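Local coordinates for protein Ac-ASP-7 (Ancylostoma caninum, PDB 3S6S) that is a hookworm secreted protein of the SCP/TAPS family whose function is unknown, though it probably acts at the interface between parasite and host, at residues 32-37 against 45-50; 61-66 against 135-140; 65-70 against 77-82. All blocks are in the same frame, centred on the assembly; numbering follows the deposited sequence.

Contact 1. Residues 32-37 against 45-50; sequences RIAKGE and REMYGL
I33 and A34, in the last turn of helix 16-34, which a Schellman motif closes, meet R45 and M47 of the extended segment that leads into strand 51-53. G36, with positive phi, is the C-prime residue: E37 N bonds to R32 O and G36 N to I33 O. The chain then loops out and returns, and R45 N donates to A34 O over 3.0 Å.

Two side chains of the returning segment converge on I33. The branch CG2 of I33 stands anti to its backbone N, and this methyl lies over one face of the R45 guanidinium. The methylene before that group comes closer still, R45 CD sitting 3.7 Å from I33 CG2. R45 bends at chi2 and chi3, which swings CD and the guanidinium obliquely across the I33 CG2 methyl, while its NH1 is bonded to the carbonyl oxygen of P43.

M47 reaches the same methyl from another side. Bends at chi2 and chi3 curl the thioether round and bring M47 CE to I33 CG2 at 3.8 Å, the two side chains crossing at a slant. All four touching residues are buried, and M47 also packs on R30 and L174, joining the helix end to the C-terminal loops. Nearer the backbone, the small A34 lets the extended segment come close: A34 CB lies 3.6 Å from M47 CB and 3.7 Å from R45 O.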
ATOM      1  N   ARG A  32       6.721  -4.436   9.966  1.00 36.48           N
ATOM      2  CA  ARG A  32       8.065  -4.946  10.228  1.00 38.96           C
ATOM      3  C   ARG A  32       9.126  -3.869  10.044  1.00 36.77           C
ATOM      4  O   ARG A  32      10.099  -3.804  10.797  1.00 38.48           O
ATOM      5  CB  ARG A  32       8.363  -6.156   9.345  1.00 39.83           C
ATOM      6  CG  ARG A  32       7.547  -7.385   9.710  1.00 45.29           C
ATOM      7  CD  ARG A  32       7.317  -8.274   8.490  1.00 49.32           C
ATOM      8  NE  ARG A  32       8.527  -8.417   7.683  1.00 46.83           N
ATOM      9  CZ  ARG A  32       8.529  -8.759   6.397  1.00 53.43           C
ATOM     10  NH1 ARG A  32       7.377  -8.984   5.762  1.00 48.40           N
ATOM     11  NH2 ARG A  32       9.681  -8.861   5.740  1.00 56.33           N
ATOM     12  N   ILE A  33       8.937  -3.007   9.057  1.00 37.72           N
ATOM     13  CA  ILE A  33       9.881  -1.913   8.866  1.00 34.72           C
ATOM     14  C   ILE A  33       9.837  -0.946  10.041  1.00 38.72           C
ATOM     15  O   ILE A  33      10.881  -0.507  10.528  1.00 41.71           O
ATOM     16  CB  ILE A  33       9.637  -1.169   7.567  1.00 34.87           C
ATOM     17  CG1 ILE A  33       9.769  -2.136   6.396  1.00 36.37           C
ATOM     18  CG2 ILE A  33      10.620  -0.006   7.425  1.00 37.21           C
ATOM     19  CD1 ILE A  33       9.875  -1.456   5.068  1.00 30.73           C
ATOM     20  N   ALA A  34       8.629  -0.631  10.506  1.00 39.31           N
ATOM     21  CA  ALA A  34       8.459   0.282  11.634  1.00 41.51           C
ATOM     22  C   ALA A  34       9.258  -0.202  12.838  1.00 39.13           C
ATOM     23  O   ALA A  34       9.872   0.586  13.550  1.00 39.72           O
ATOM     24  CB  ALA A  34       6.988   0.414  12.000  1.00 38.91           C
ATOM     25  N   LYS A  35       9.243  -1.507  13.057  1.00 40.79           N
ATOM     26  CA  LYS A  35       9.944  -2.092  14.189  1.00 44.91           C
ATOM     27  C   LYS A  35      11.403  -2.334  13.826  1.00 49.88           C
ATOM     28  O   LYS A  35      12.123  -3.039  14.534  1.00 50.32           O
ATOM     29  CB  LYS A  35       9.271  -3.396  14.605  1.00 41.62           C
ATOM     30  CG  LYS A  35       7.851  -3.211  15.100  1.00 45.66           C
ATOM     31  CD  LYS A  35       6.985  -4.446  14.801  1.00 52.75           C
ATOM     32  CE  LYS A  35       7.117  -5.526  15.876  1.00 54.30           C
ATOM     33  NZ  LYS A  35       6.503  -6.829  15.443  1.00 61.44           N
ATOM     34  N   GLY A  36      11.821  -1.751  12.704  1.00 46.89           N
ATOM     35  CA  GLY A  36      13.191  -1.849  12.238  1.00 46.34           C
ATOM     36  C   GLY A  36      13.686  -3.269  12.035  1.00 47.65           C
ATOM     37  O   GLY A  36      14.897  -3.512  12.057  1.00 47.50           O
ATOM     38  N   GLU A  37      12.767  -4.208  11.822  1.00 44.40           N
ATOM     39  CA  GLU A  37      13.157  -5.607  11.681  1.00 44.48           C
ATOM     40  C   GLU A  37      12.742  -6.266  10.365  1.00 47.63           C
ATOM     41  O   GLU A  37      12.443  -7.463  10.324  1.00 44.13           O
ATOM     42  CB  GLU A  37      12.658  -6.424  12.868  1.00 49.69           C
ATOM     43  CG  GLU A  37      11.178  -6.646  12.899  1.00 46.64           C
ATOM     44  CD  GLU A  37      10.688  -6.882  14.305  1.00 54.77           C
ATOM     45  OE1 GLU A  37       9.633  -7.525  14.469  1.00 58.64           O
ATOM     46  OE2 GLU A  37      11.358  -6.410  15.250  1.00 60.14           O
ATOM     47  N   ARG A  45      11.201   3.194  12.717  1.00 38.38           N
ATOM     48  CA  ARG A  45      10.733   4.544  12.433  1.00 39.56           C
ATOM     49  C   ARG A  45       9.239   4.684  12.655  1.00 38.01           C
ATOM     50  O   ARG A  45       8.517   3.694  12.805  1.00 31.70           O
ATOM     51  CB  ARG A  45      11.055   4.936  10.988  1.00 40.83           C
ATOM     52  CG  ARG A  45      10.415   4.026   9.950  1.00 36.91           C
ATOM     53  CD  ARG A  45      11.462   3.106   9.337  1.00 43.38           C
ATOM     54  NE  ARG A  45      11.894   3.600   8.035  1.00 44.83           N
ATOM     55  CZ  ARG A  45      13.061   3.321   7.462  1.00 43.44           C
ATOM     56  NH1 ARG A  45      13.954   2.556   8.069  1.00 42.25           N
ATOM     57  NH2 ARG A  45      13.331   3.827   6.270  1.00 50.98           N
ATOM     58  N   GLU A  46       8.788   5.934  12.663  1.00 38.60           N
ATOM     59  CA  GLU A  46       7.370   6.222  12.622  1.00 34.79           C
ATOM     60  C   GLU A  46       6.865   5.700  11.293  1.00 38.76           C
ATOM     61  O   GLU A  46       7.483   5.926  10.248  1.00 39.44           O
ATOM     62  CB  GLU A  46       7.122   7.723  12.739  1.00 33.76           C
ATOM     63  CG  GLU A  46       5.666   8.114  12.643  1.00 33.28           C
ATOM     64  CD  GLU A  46       5.437   9.570  12.949  1.00 37.89           C
ATOM     65  OE1 GLU A  46       6.315  10.196  13.573  1.00 41.84           O
ATOM     66  OE2 GLU A  46       4.376  10.099  12.566  1.00 43.15           O
ATOM     67  N   MET A  47       5.762   4.971  11.333  1.00 35.43           N
ATOM     68  CA  MET A  47       5.177   4.433  10.120  1.00 33.72           C
ATOM     69  C   MET A  47       3.657   4.557  10.194  1.00 36.17           C
ATOM     70  O   MET A  47       3.060   4.360  11.254  1.00 37.25           O
ATOM     71  CB  MET A  47       5.611   2.979   9.934  1.00 33.17           C
ATOM     72  CG  MET A  47       5.041   2.283   8.695  1.00 34.32           C
ATOM     73  SD  MET A  47       5.821   2.737   7.130  1.00 30.79           S
ATOM     74  CE  MET A  47       7.469   2.042   7.341  1.00 31.19           C
ATOM     75  N   TYR A  48       3.036   4.920   9.077  1.00 33.61           N
ATOM     76  CA  TYR A  48       1.581   4.931   9.000  1.00 32.44           C
ATOM     77  C   TYR A  48       1.135   3.675   8.314  1.00 30.25           C
ATOM     78  O   TYR A  48       1.746   3.269   7.341  1.00 31.62           O
ATOM     79  CB  TYR A  48       1.078   6.159   8.239  1.00 29.81           C
ATOM     80  CG  TYR A  48       0.910   7.339   9.160  1.00 33.59           C
ATOM     81  CD1 TYR A  48       2.021   7.924   9.761  1.00 34.62           C
ATOM     82  CD2 TYR A  48      -0.356   7.843   9.469  1.00 31.71           C
ATOM     83  CE1 TYR A  48       1.892   8.983  10.623  1.00 35.45           C
ATOM     84  CE2 TYR A  48      -0.497   8.912  10.338  1.00 32.80           C
ATOM     85  CZ  TYR A  48       0.642   9.477  10.912  1.00 35.03           C
ATOM     86  OH  TYR A  48       0.546  10.531  11.776  1.00 36.50           O
ATOM     87  N   GLY A  49       0.100   3.030   8.840  1.00 29.58           N
ATOM     88  CA  GLY A  49      -0.510   1.923   8.130  1.00 26.67           C
ATOM     89  C   GLY A  49      -1.225   2.524   6.928  1.00 28.74           C
ATOM     90  O   GLY A  49      -1.594   3.695   6.949  1.00 28.96           O
ATOM     91  N   LEU A  50      -1.415   1.757   5.868  1.00 24.37           N
ATOM     92  CA  LEU A  50      -2.195   2.277   4.770  1.00 22.81           C
ATOM     93  C   LEU A  50      -3.656   1.900   4.972  1.00 24.92           C
ATOM     94  O   LEU A  50      -4.010   0.726   5.108  1.00 22.86           O
ATOM     95  CB  LEU A  50      -1.694   1.735   3.437  1.00 24.17           C
ATOM     96  CG  LEU A  50      -0.240   1.989   3.046  1.00 23.18           C
ATOM     97  CD1 LEU A  50       0.057   1.261   1.753  1.00 23.00           C
ATOM     98  CD2 LEU A  50       0.031   3.479   2.891  1.00 25.35           C
TER

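Contact 2. Residues 61-66 against 135-140; sequences RKEIKL and DWVCVY
Helix-on-sheet packing of the alpha-beta-alpha sandwich that characterises SCP/TAPS domains brings I64 and E63, at the end of helix 54-65, against V137 of strand 133-140. The short axes of helix 61-65 and strand 135-140 approach to 8.1 Å, and their directions differ by 127°, so the helix runs obliquely across the strand.

V137 points its two methyls at two neighbouring helix residues. CG1 meets I64, modelled 3.3 Å from I64 CG1, which is unusually close and leaves the exact fit doubtful; the valine and isoleucine run antiparallel alongside each other. The isoleucine chain is carried there by a CG1 anti to the carbonyl carbon (chi1 -76°), and its CD1 extends on toward the strand backbone, 4.2 Å from D135 O. The other valine methyl, CG2, takes the aliphatic part of E63: it is 3.8 Å from E63 CG, with the two side chains crossing at about a right angle.

E63 then bends at chi2 (69°), which turns its carboxylate away from the valine. There OE1 accepts from G68 N and OE2 from A70 N, in the turn and the start of helix 69-72. D135 likewise has its polar partners elsewhere, OD1 forming salt bridges with R122 and R124. On the other face of the strand, W136 and C138 pack on helix 16-34, and C138 is tied to C119 by a disulfide.

No hydrogen bond joins the two segments, and the groups that meet are apolar, E63 presenting its hydrocarbon stem to the sheet and its charge to backbone N-H groups.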
ATOM      1  N   ARG A  61      -8.627   1.336 -10.887  1.00 26.38           N
ATOM      2  CA  ARG A  61      -9.367   0.774 -12.010  1.00 24.43           C
ATOM      3  C   ARG A  61      -9.342   1.726 -13.207  1.00 29.06           C
ATOM      4  O   ARG A  61      -9.235   1.284 -14.349  1.00 30.73           O
ATOM      5  CB  ARG A  61     -10.811   0.454 -11.624  1.00 27.92           C
ATOM      6  CG  ARG A  61     -11.567  -0.361 -12.690  1.00 32.31           C
ATOM      7  CD  ARG A  61     -13.097  -0.466 -12.454  1.00 32.25           C
ATOM      8  NE  ARG A  61     -13.774   0.827 -12.601  1.00 37.41           N
ATOM      9  CZ  ARG A  61     -13.987   1.456 -13.765  1.00 46.49           C
ATOM     10  NH1 ARG A  61     -13.582   0.915 -14.917  1.00 46.87           N
ATOM     11  NH2 ARG A  61     -14.605   2.639 -13.790  1.00 32.54           N
ATOM     12  N   LYS A  62      -9.440   3.030 -12.947  1.00 26.50           N
ATOM     13  CA  LYS A  62      -9.399   4.018 -14.016  1.00 27.37           C
ATOM     14  C   LYS A  62      -8.005   4.029 -14.640  1.00 30.74           C
ATOM     15  O   LYS A  62      -7.851   4.168 -15.867  1.00 26.52           O
ATOM     16  CB  LYS A  62      -9.728   5.417 -13.493  1.00 28.62           C
ATOM     17  CG  LYS A  62     -11.075   5.567 -12.819  1.00 32.21           C
ATOM     18  CD  LYS A  62     -12.137   6.063 -13.772  1.00 31.98           C
ATOM     19  CE  LYS A  62     -13.058   7.071 -13.096  1.00 32.27           C
ATOM     20  NZ  LYS A  62     -13.840   6.494 -11.964  1.00 36.34           N
ATOM     21  N   GLU A  63      -7.000   3.885 -13.775  1.00 24.99           N
ATOM     22  CA  GLU A  63      -5.602   3.864 -14.194  1.00 30.08           C
ATOM     23  C   GLU A  63      -5.306   2.683 -15.124  1.00 30.19           C
ATOM     24  O   GLU A  63      -4.480   2.791 -16.030  1.00 28.12           O
ATOM     25  CB  GLU A  63      -4.667   3.826 -12.981  1.00 26.06           C
ATOM     26  CG  GLU A  63      -3.207   3.663 -13.345  1.00 26.63           C
ATOM     27  CD  GLU A  63      -2.660   4.896 -14.033  1.00 29.20           C
ATOM     28  OE1 GLU A  63      -1.735   4.774 -14.860  1.00 31.57           O
ATOM     29  OE2 GLU A  63      -3.164   5.992 -13.747  1.00 31.62           O
ATOM     30  N   ILE A  64      -5.968   1.552 -14.893  1.00 29.94           N
ATOM     31  CA  ILE A  64      -5.768   0.406 -15.765  1.00 34.03           C
ATOM     32  C   ILE A  64      -6.340   0.699 -17.148  1.00 36.19           C
ATOM     33  O   ILE A  64      -5.709   0.427 -18.168  1.00 39.42           O
ATOM     34  CB  ILE A  64      -6.416  -0.860 -15.217  1.00 32.86           C
ATOM     35  CG1 ILE A  64      -5.576  -1.422 -14.066  1.00 31.92           C
ATOM     36  CG2 ILE A  64      -6.525  -1.894 -16.328  1.00 33.61           C
ATOM     37  CD1 ILE A  64      -6.300  -2.410 -13.171  1.00 30.85           C
ATOM     38  N   LYS A  65      -7.536   1.263 -17.169  1.00 30.99           N
ATOM     39  CA  LYS A  65      -8.217   1.565 -18.411  1.00 35.55           C
ATOM     40  C   LYS A  65      -7.550   2.737 -19.134  1.00 32.77           C
ATOM     41  O   LYS A  65      -7.541   2.802 -20.346  1.00 33.79           O
ATOM     42  CB  LYS A  65      -9.682   1.886 -18.110  1.00 41.50           C
ATOM     43  CG  LYS A  65     -10.641   1.366 -19.145  1.00 51.16           C
ATOM     44  CD  LYS A  65     -11.787   0.612 -18.495  1.00 56.86           C
ATOM     45  CE  LYS A  65     -12.691  -0.012 -19.561  1.00 69.19           C
ATOM     46  NZ  LYS A  65     -13.733  -0.914 -18.973  1.00 63.26           N
ATOM     47  N   LEU A  66      -6.977   3.661 -18.378  1.00 33.69           N
ATOM     48  CA  LEU A  66      -6.409   4.861 -18.978  1.00 34.26           C
ATOM     49  C   LEU A  66      -5.098   5.257 -18.310  1.00 31.78           C
ATOM     50  O   LEU A  66      -5.063   6.152 -17.464  1.00 32.17           O
ATOM     51  CB  LEU A  66      -7.410   6.020 -18.906  1.00 32.39           C
ATOM     52  CG  LEU A  66      -6.999   7.233 -19.734  1.00 38.53           C
ATOM     53  CD1 LEU A  66      -6.838   6.847 -21.210  1.00 31.86           C
ATOM     54  CD2 LEU A  66      -8.026   8.337 -19.567  1.00 38.82           C
ATOM     55  N   ASP A 135      -3.154  -8.393 -14.295  1.00 37.37           N
ATOM     56  CA  ASP A 135      -2.524  -7.092 -14.133  1.00 34.75           C
ATOM     57  C   ASP A 135      -3.150  -6.326 -12.977  1.00 32.91           C
ATOM     58  O   ASP A 135      -4.371  -6.173 -12.916  1.00 33.07           O
ATOM     59  CB  ASP A 135      -2.667  -6.283 -15.409  1.00 36.72           C
ATOM     60  CG  ASP A 135      -1.904  -6.883 -16.550  1.00 41.59           C
ATOM     61  OD1 ASP A 135      -2.529  -7.178 -17.583  1.00 49.03           O
ATOM     62  OD2 ASP A 135      -0.676  -7.054 -16.419  1.00 43.44           O
ATOM     63  N   TRP A 136      -2.309  -5.848 -12.061  1.00 31.26           N
ATOM     64  CA  TRP A 136      -2.769  -5.045 -10.928  1.00 28.66           C
ATOM     65  C   TRP A 136      -2.146  -3.646 -10.947  1.00 30.19           C
ATOM     66  O   TRP A 136      -0.969  -3.486 -11.274  1.00 29.69           O
ATOM     67  CB  TRP A 136      -2.418  -5.738  -9.610  1.00 25.87           C
ATOM     68  CG  TRP A 136      -3.178  -7.006  -9.388  1.00 30.36           C
ATOM     69  CD1 TRP A 136      -2.833  -8.268  -9.815  1.00 34.65           C
ATOM     70  CD2 TRP A 136      -4.426  -7.147  -8.701  1.00 29.09           C
ATOM     71  NE1 TRP A 136      -3.788  -9.178  -9.426  1.00 30.25           N
ATOM     72  CE2 TRP A 136      -4.779  -8.517  -8.747  1.00 32.49           C
ATOM     73  CE3 TRP A 136      -5.288  -6.250  -8.062  1.00 27.57           C
ATOM     74  CZ2 TRP A 136      -5.949  -9.008  -8.167  1.00 35.94           C
ATOM     75  CZ3 TRP A 136      -6.457  -6.741  -7.490  1.00 34.71           C
ATOM     76  CH2 TRP A 136      -6.775  -8.106  -7.550  1.00 34.11           C
ATOM     77  N   VAL A 137      -2.933  -2.626 -10.622  1.00 28.48           N
ATOM     78  CA  VAL A 137      -2.308  -1.398 -10.159  1.00 24.48           C
ATOM     79  C   VAL A 137      -2.769  -1.034  -8.765  1.00 23.13           C
ATOM     80  O   VAL A 137      -3.907  -1.296  -8.374  1.00 25.56           O
ATOM     81  CB  VAL A 137      -2.365  -0.164 -11.169  1.00 27.20           C
ATOM     82  CG1 VAL A 137      -2.760  -0.584 -12.578  1.00 25.80           C
ATOM     83  CG2 VAL A 137      -3.217   0.973 -10.643  1.00 20.49           C
ATOM     84  N   CYS A 138      -1.841  -0.464  -8.003  1.00 26.20           N
ATOM     85  CA  CYS A 138      -2.175   0.210  -6.758  1.00 24.92           C
ATOM     86  C   CYS A 138      -1.911   1.705  -6.879  1.00 26.00           C
ATOM     87  O   CYS A 138      -0.955   2.165  -7.533  1.00 24.36           O
ATOM     88  CB  CYS A 138      -1.420  -0.377  -5.576  1.00 22.79           C
ATOM     89  SG  CYS A 138      -1.878  -2.083  -5.240  1.00 21.98           S
ATOM     90  N   VAL A 139      -2.801   2.442  -6.240  1.00 23.03           N
ATOM     91  CA  VAL A 139      -2.794   3.880  -6.211  1.00 25.09           C
ATOM     92  C   VAL A 139      -2.703   4.303  -4.747  1.00 25.42           C
ATOM     93  O   VAL A 139      -3.405   3.766  -3.870  1.00 21.61           O
ATOM     94  CB  VAL A 139      -4.078   4.447  -6.879  1.00 24.55           C
ATOM     95  CG1 VAL A 139      -4.384   5.832  -6.357  1.00 24.05           C
ATOM     96  CG2 VAL A 139      -3.942   4.422  -8.418  1.00 22.77           C
ATOM     97  N   TYR A 140      -1.809   5.252  -4.497  1.00 24.07           N
ATOM     98  CA  TYR A 140      -1.498   5.698  -3.154  1.00 24.63           C
ATOM     99  C   TYR A 140      -1.763   7.185  -3.041  1.00 25.46           C
ATOM    100  O   TYR A 140      -1.635   7.915  -4.015  1.00 24.01           O
ATOM    101  CB  TYR A 140      -0.040   5.405  -2.839  1.00 25.37           C
ATOM    102  CG  TYR A 140       0.333   3.967  -3.097  1.00 27.16           C
ATOM    103  CD1 TYR A 140       0.464   3.494  -4.394  1.00 24.13           C
ATOM    104  CD2 TYR A 140       0.558   3.080  -2.046  1.00 23.71           C
ATOM    105  CE1 TYR A 140       0.806   2.193  -4.642  1.00 23.08           C
ATOM    106  CE2 TYR A 140       0.905   1.766  -2.293  1.00 23.26           C
ATOM    107  CZ  TYR A 140       1.026   1.337  -3.596  1.00 21.50           C
ATOM    108  OH  TYR A 140       1.360   0.044  -3.867  1.00 21.67           O
TER

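Contact 3. Residues 65-70 against 77-82; sequences KLPGYA and VTRFSG
A70 and V77 meet methyl to methyl, where the chain leaves helix 54-65, turns into the short helix 69-72 and then enters the edge strand 76-83. A type II beta turn from L66 to Y69 makes the bend. P67 and G68 occupy its two central positions, G68 with a positive phi of 110°, and Y69 N bonds back to L66 O over 3.0 Å.

R79 is the long side chain of this contact. Its CB leaves the strand in the direction of the turn, and CD continues the chain nearly straight from CB and CG (chi2 175°). The aliphatic run through CG and CD bridges the gap without touching the turn, and NE continues the approach before a bend at chi3 (95°) sets the guanidinium. Contact comes at the end: R79 NH2 lies 4.4 Å from P67 CB, a loose approach of the guanidinium to the pyrrolidine ring. The other terminal nitrogen, NH1, faces E63 OE1 in a long, weak ion pair.

Two residues earlier in the strand, V77 makes the closer contact. Its CG2, anti to the carbonyl carbon, is 3.5 Å from A70 CB, the nearest approach between the two segments. A70 is buried here, whereas P67 and R79 lie at the exposed margin.

The start of helix 69-72 thus covers one face of the sheet near its edge: A70 also packs on V139 of the adjoining strand 133-140, Y69 lies against helix 54-65, and on the opposite face of strand 76-83 T78 and F80 pack against helix 88-99.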
ATOM      1  N   LYS A  65      -7.536   1.263 -17.169  1.00 30.99           N
ATOM      2  CA  LYS A  65      -8.217   1.565 -18.411  1.00 35.55           C
ATOM      3  C   LYS A  65      -7.550   2.737 -19.134  1.00 32.77           C
ATOM      4  O   LYS A  65      -7.541   2.802 -20.346  1.00 33.79           O
ATOM      5  CB  LYS A  65      -9.682   1.886 -18.110  1.00 41.50           C
ATOM      6  CG  LYS A  65     -10.641   1.366 -19.145  1.00 51.16           C
ATOM      7  CD  LYS A  65     -11.787   0.612 -18.495  1.00 56.86           C
ATOM      8  CE  LYS A  65     -12.691  -0.012 -19.561  1.00 69.19           C
ATOM      9  NZ  LYS A  65     -13.733  -0.914 -18.973  1.00 63.26           N
ATOM     10  N   LEU A  66      -6.977   3.661 -18.378  1.00 33.69           N
ATOM     11  CA  LEU A  66      -6.409   4.861 -18.978  1.00 34.26           C
ATOM     12  C   LEU A  66      -5.098   5.257 -18.310  1.00 31.78           C
ATOM     13  O   LEU A  66      -5.063   6.152 -17.464  1.00 32.17           O
ATOM     14  CB  LEU A  66      -7.410   6.020 -18.906  1.00 32.39           C
ATOM     15  CG  LEU A  66      -6.999   7.233 -19.734  1.00 38.53           C
ATOM     16  CD1 LEU A  66      -6.838   6.847 -21.210  1.00 31.86           C
ATOM     17  CD2 LEU A  66      -8.026   8.337 -19.567  1.00 38.82           C
ATOM     18  N   PRO A  67      -4.011   4.581 -18.691  1.00 29.19           N
ATOM     19  CA  PRO A  67      -2.692   4.833 -18.112  1.00 28.17           C
ATOM     20  C   PRO A  67      -2.364   6.317 -18.057  1.00 30.74           C
ATOM     21  O   PRO A  67      -2.457   7.024 -19.069  1.00 36.05           O
ATOM     22  CB  PRO A  67      -1.762   4.095 -19.080  1.00 31.95           C
ATOM     23  CG  PRO A  67      -2.597   2.908 -19.508  1.00 28.37           C
ATOM     24  CD  PRO A  67      -3.994   3.459 -19.646  1.00 30.36           C
ATOM     25  N   GLY A  68      -1.982   6.784 -16.878  1.00 28.24           N
ATOM     26  CA  GLY A  68      -1.693   8.187 -16.676  1.00 29.12           C
ATOM     27  C   GLY A  68      -2.746   8.863 -15.817  1.00 33.02           C
ATOM     28  O   GLY A  68      -2.497   9.941 -15.261  1.00 33.66           O
ATOM     29  N   TYR A  69      -3.915   8.226 -15.707  1.00 30.80           N
ATOM     30  CA  TYR A  69      -5.031   8.769 -14.923  1.00 33.28           C
ATOM     31  C   TYR A  69      -4.613   9.168 -13.512  1.00 29.35           C
ATOM     32  O   TYR A  69      -4.912  10.271 -13.060  1.00 32.21           O
ATOM     33  CB  TYR A  69      -6.223   7.790 -14.855  1.00 33.67           C
ATOM     34  CG  TYR A  69      -7.316   8.270 -13.927  1.00 27.03           C
ATOM     35  CD1 TYR A  69      -8.394   9.018 -14.410  1.00 28.94           C
ATOM     36  CD2 TYR A  69      -7.255   8.008 -12.562  1.00 28.21           C
ATOM     37  CE1 TYR A  69      -9.387   9.492 -13.551  1.00 28.97           C
ATOM     38  CE2 TYR A  69      -8.233   8.474 -11.695  1.00 32.40           C
ATOM     39  CZ  TYR A  69      -9.299   9.214 -12.193  1.00 37.21           C
ATOM     40  OH  TYR A  69     -10.277   9.667 -11.324  1.00 43.31           O
ATOM     41  N   ALA A  70      -3.906   8.283 -12.820  1.00 26.99           N
ATOM     42  CA  ALA A  70      -3.584   8.520 -11.407  1.00 32.30           C
ATOM     43  C   ALA A  70      -2.584   9.664 -11.206  1.00 29.82           C
ATOM     44  O   ALA A  70      -2.733  10.496 -10.313  1.00 27.34           O
ATOM     45  CB  ALA A  70      -3.084   7.232 -10.742  1.00 26.44           C
ATOM     46  N   VAL A  77       1.664   5.325  -7.745  1.00 23.75           N
ATOM     47  CA  VAL A  77       1.158   4.173  -8.466  1.00 25.23           C
ATOM     48  C   VAL A  77       2.173   3.041  -8.397  1.00 27.23           C
ATOM     49  O   VAL A  77       3.377   3.273  -8.530  1.00 26.30           O
ATOM     50  CB  VAL A  77       0.889   4.499  -9.962  1.00 30.13           C
ATOM     51  CG1 VAL A  77       0.303   3.280 -10.689  1.00 26.45           C
ATOM     52  CG2 VAL A  77      -0.038   5.691 -10.101  1.00 26.07           C
ATOM     53  N   THR A  78       1.685   1.824  -8.166  1.00 25.85           N
ATOM     54  CA  THR A  78       2.471   0.622  -8.416  1.00 24.33           C
ATOM     55  C   THR A  78       1.736  -0.327  -9.366  1.00 26.13           C
ATOM     56  O   THR A  78       0.512  -0.337  -9.440  1.00 22.97           O
ATOM     57  CB  THR A  78       2.830  -0.138  -7.125  1.00 24.47           C
ATOM     58  OG1 THR A  78       1.626  -0.573  -6.463  1.00 23.49           O
ATOM     59  CG2 THR A  78       3.677   0.749  -6.205  1.00 21.38           C
ATOM     60  N   ARG A  79       2.496  -1.124 -10.101  1.00 26.63           N
ATOM     61  CA  ARG A  79       1.906  -2.095 -11.001  1.00 30.52           C
ATOM     62  C   ARG A  79       2.581  -3.425 -10.795  1.00 27.07           C
ATOM     63  O   ARG A  79       3.774  -3.492 -10.547  1.00 25.12           O
ATOM     64  CB  ARG A  79       2.068  -1.652 -12.452  1.00 28.14           C
ATOM     65  CG  ARG A  79       1.909  -0.164 -12.630  1.00 36.07           C
ATOM     66  CD  ARG A  79       2.203   0.255 -14.054  1.00 36.91           C
ATOM     67  NE  ARG A  79       0.960   0.323 -14.799  1.00 36.06           N
ATOM     68  CZ  ARG A  79       0.331   1.455 -15.063  1.00 37.54           C
ATOM     69  NH1 ARG A  79       0.860   2.613 -14.650  1.00 33.58           N
ATOM     70  NH2 ARG A  79      -0.811   1.421 -15.752  1.00 31.24           N
ATOM     71  N   PHE A  80       1.807  -4.494 -10.880  1.00 31.90           N
ATOM     72  CA  PHE A  80       2.400  -5.820 -10.835  1.00 34.37           C
ATOM     73  C   PHE A  80       1.538  -6.808 -11.607  1.00 33.54           C
ATOM     74  O   PHE A  80       0.305  -6.728 -11.585  1.00 32.46           O
ATOM     75  CB  PHE A  80       2.711  -6.260  -9.395  1.00 29.05           C
ATOM     76  CG  PHE A  80       1.586  -6.035  -8.421  1.00 31.93           C
ATOM     77  CD1 PHE A  80       1.385  -4.785  -7.848  1.00 26.35           C
ATOM     78  CD2 PHE A  80       0.743  -7.090  -8.050  1.00 33.28           C
ATOM     79  CE1 PHE A  80       0.351  -4.581  -6.931  1.00 31.33           C
ATOM     80  CE2 PHE A  80      -0.302  -6.892  -7.138  1.00 28.40           C
ATOM     81  CZ  PHE A  80      -0.497  -5.642  -6.576  1.00 27.89           C
ATOM     82  N   SER A  81       2.206  -7.695 -12.338  1.00 37.11           N
ATOM     83  CA  SER A  81       1.536  -8.631 -13.239  1.00 39.63           C
ATOM     84  C   SER A  81       2.336  -9.903 -13.468  1.00 44.61           C
ATOM     85  O   SER A  81       3.504 -10.004 -13.084  1.00 43.97           O
ATOM     86  CB  SER A  81       1.254  -7.978 -14.586  1.00 37.22           C
ATOM     87  OG  SER A  81       1.954  -6.761 -14.722  1.00 46.35           O
ATOM     88  N   GLY A  82       1.698 -10.877 -14.107  1.00 45.51           N
ATOM     89  CA  GLY A  82       2.360 -12.130 -14.408  1.00 42.66           C
ATOM     90  C   GLY A  82       1.441 -13.143 -15.044  1.00 46.66           C
ATOM     91  O   GLY A  82       0.230 -13.145 -14.802  1.00 48.81           O
TER

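Contacts 2 and 3 are effectively one neighbourhood, their centres 4 Å apart: they share K65 and L66, and their strands 133-140 and 76-83 are neighbours in the same sheet. Two polar links join them, E63 OE2 to A70 N at 2.6 Å and Y140 OH to T78 OG1 at 2.7 Å, both probable hydrogen bonds. Contact 1 lies on the opposite side of the chain's centre, 26 Å from either of the others between centres. It nevertheless reaches contact 2 through packing of L50 CD1 on Y140 CE2 at 4.2 Å, whereas its nearest atoms stay about 9 Å from contact 3. Y140 OH also bonds to H26 of helix 16-34, whose end belongs to contact 1.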